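Local coordinates for protein glutathione s-transferase III (Zea mays, PDB 1AW9) that probably conjugates reduced glutathione to hydrophobic electrophiles, releasing a halide from halogenated substrates, and so takes part in the detoxification of herbicides in maize, at residues 22-27 with 72-77. Numbering follows the deposited sequence.
Sequences NEKGLD and RYIASK. With CD (cadmium ion), chain F.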
loop_
_atom_site.group_PDB
_atom_site.type_symbol
_atom_site.label_atom_id
_atom_site.label_comp_id
_atom_site.label_asym_id
_atom_site.label_seq_id
_atom_site.Cartn_x
_atom_site.Cartn_y
_atom_site.Cartn_z
ATOM N N ASN A 22 34.946 15.168 -7.916
ATOM C CA ASN A 22 35.386 16.384 -8.582
ATOM C C ASN A 22 35.794 17.455 -7.591
ATOM O O ASN A 22 36.733 18.189 -7.830
ATOM C CB ASN A 22 34.315 16.920 -9.485
ATOM C CG ASN A 22 34.093 16.032 -10.632
ATOM O OD1 ASN A 22 35.045 15.537 -11.206
ATOM N ND2 ASN A 22 32.837 15.758 -10.956
ATOM N N GLU A 23 35.105 17.564 -6.468
ATOM C CA GLU A 23 35.473 18.581 -5.501
ATOM C C GLU A 23 36.908 18.343 -5.075
ATOM O O GLU A 23 37.686 19.271 -4.991
ATOM C CB GLU A 23 34.547 18.539 -4.290
ATOM C CG GLU A 23 33.179 19.144 -4.521
ATOM C CD GLU A 23 33.180 20.675 -4.539
ATOM O OE1 GLU A 23 34.139 21.297 -4.039
ATOM O OE2 GLU A 23 32.213 21.274 -5.037
ATOM N N LYS A 24 37.229 17.089 -4.768
ATOM C CA LYS A 24 38.559 16.662 -4.342
ATOM C C LYS A 24 39.529 16.646 -5.539
ATOM O O LYS A 24 40.724 16.390 -5.383
ATOM C CB LYS A 24 38.463 15.252 -3.741
ATOM C CG LYS A 24 37.854 15.216 -2.352
ATOM C CD LYS A 24 38.929 15.520 -1.352
ATOM C CE LYS A 24 38.379 16.147 -0.120
ATOM N NZ LYS A 24 39.478 16.789 0.643
ATOM N N GLY A 25 38.999 16.917 -6.729
ATOM C CA GLY A 25 39.801 16.907 -7.930
ATOM C C GLY A 25 40.509 15.580 -8.203
ATOM O O GLY A 25 41.560 15.561 -8.862
ATOM N N LEU A 26 39.928 14.467 -7.761
ATOM C CA LEU A 26 40.538 13.170 -7.970
ATOM C C LEU A 26 40.249 12.674 -9.364
ATOM O O LEU A 26 39.322 13.134 -9.993
ATOM C CB LEU A 26 40.038 12.174 -6.933
ATOM C CG LEU A 26 40.371 12.521 -5.473
ATOM C CD1 LEU A 26 39.745 11.527 -4.519
ATOM C CD2 LEU A 26 41.878 12.523 -5.255
ATOM N N ASP A 27 41.088 11.779 -9.870
ATOM C CA ASP A 27 40.890 11.194 -11.196
ATOM C C ASP A 27 40.084 9.927 -11.075
ATOM O O ASP A 27 40.375 9.096 -10.210
ATOM C CB ASP A 27 42.212 10.804 -11.829
ATOM C CG ASP A 27 42.865 11.943 -12.531
ATOM O OD1 ASP A 27 42.310 12.386 -13.578
ATOM O OD2 ASP A 27 43.936 12.381 -12.034
ATOM N N ARG A 72 32.276 9.651 2.302
ATOM C CA ARG A 72 32.923 9.985 3.534
ATOM C C ARG A 72 34.354 9.472 3.530
ATOM O O ARG A 72 35.275 10.179 3.946
ATOM C CB ARG A 72 32.138 9.443 4.706
ATOM C CG ARG A 72 32.756 9.826 6.015
ATOM C CD ARG A 72 31.733 10.364 6.971
ATOM N NE ARG A 72 32.371 11.044 8.099
ATOM C CZ ARG A 72 31.706 11.521 9.143
ATOM N NH1 ARG A 72 30.385 11.390 9.199
ATOM N NH2 ARG A 72 32.355 12.146 10.115
ATOM N N TYR A 73 34.544 8.261 3.024
ATOM C CA TYR A 73 35.870 7.649 2.943
ATOM C C TYR A 73 36.814 8.520 2.113
ATOM O O TYR A 73 37.891 8.882 2.550
ATOM C CB TYR A 73 35.754 6.270 2.318
ATOM C CG TYR A 73 37.056 5.673 1.855
ATOM C CD1 TYR A 73 37.894 4.989 2.737
ATOM C CD2 TYR A 73 37.411 5.727 0.508
ATOM C CE1 TYR A 73 39.041 4.364 2.281
ATOM C CE2 TYR A 73 38.550 5.111 0.045
ATOM C CZ TYR A 73 39.354 4.426 0.930
ATOM O OH TYR A 73 40.438 3.753 0.415
ATOM N N ILE A 74 36.399 8.847 0.907
ATOM C CA ILE A 74 37.177 9.685 0.038
ATOM C C ILE A 74 37.427 11.062 0.676
ATOM O O ILE A 74 38.511 11.585 0.536
ATOM C CB ILE A 74 36.440 9.864 -1.293
ATOM C CG1 ILE A 74 36.406 8.541 -2.062
ATOM C CG2 ILE A 74 37.002 11.037 -2.069
ATOM C CD1 ILE A 74 37.756 7.899 -2.319
ATOM N N ALA A 75 36.437 11.640 1.363
ATOM C CA ALA A 75 36.570 12.968 1.977
ATOM C C ALA A 75 37.601 13.021 3.094
ATOM O O ALA A 75 38.228 14.054 3.317
ATOM C CB ALA A 75 35.226 13.487 2.475
ATOM N N SER A 76 37.766 11.929 3.822
ATOM C CA SER A 76 38.760 11.924 4.888
ATOM C C SER A 76 40.099 11.375 4.409
ATOM O O SER A 76 41.147 11.842 4.835
ATOM C CB SER A 76 38.262 11.156 6.119
ATOM O OG SER A 76 37.575 9.967 5.759
ATOM N N LYS A 77 40.061 10.424 3.484
ATOM C CA LYS A 77 41.271 9.814 2.961
ATOM C C LYS A 77 42.047 10.805 2.125
ATOM O O LYS A 77 43.248 10.970 2.306
ATOM C CB LYS A 77 40.945 8.566 2.141
ATOM C CG LYS A 77 42.129 7.708 1.826
ATOM C CD LYS A 77 42.081 7.330 0.393
ATOM C CE LYS A 77 43.327 6.584 -0.050
ATOM N NZ LYS A 77 43.265 5.146 0.303
HETATM CD CD CD F . 44.692 14.624 -12.729
HETATM O O HOH W 1 38.245 16.685 3.038
#
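The flat group that K24 meets is the peptide carbonyl of A75 in the last turn of helix 67-77: the ammonium NZ of K24 stays 4.0 Å from the O of A75, and a water links them. This water accepts from K24 NZ at 2.7 Å and can donate to A75 O at 2.6 Å, though other acceptors compete for its protons. One turn earlier, the carbonyl plane of R72 is used on both faces, S76 N coming from one and S76 OG from the other; OG lies 2.9 Å from R72 O, tilted 29° out of the plane. No ring or carboxylate joins the two segments; the carboxylate of D27 instead binds a cadmium ion through OD2 at 2.5 Å.

Beside the polar link lies an apolar one. CD1 of L26 touches CG2 of I74 at 3.7 Å, the two side chains running past each other in opposite directions. The CG2 branch of I74, set anti to its own backbone nitrogen, also has K24 CG at 4.3 Å. The lysine chain bends at its second torsion (chi2 -83°), carrying NZ toward the end of helix 67-77. G25, with phi 58°, makes the Schellman turn that follows helix 12-23 and leads the chain on to L26. L3 of strand 3-6 touches both L26 and I74, so the contact joins this turn to the last turns of helix 67-77, beside the sheet of the thioredoxin-like domain.

NZ of K24 also hydrogen-bonds to the backbone oxygens of Y78, E81 and T83. With the water, four acceptors face three protons, so the bonds are probably shared or bifurcated. So many oxygens around a buried nitrogen would be expected to stabilise its positive charge, tying the exit of one helix to the loop that follows the other.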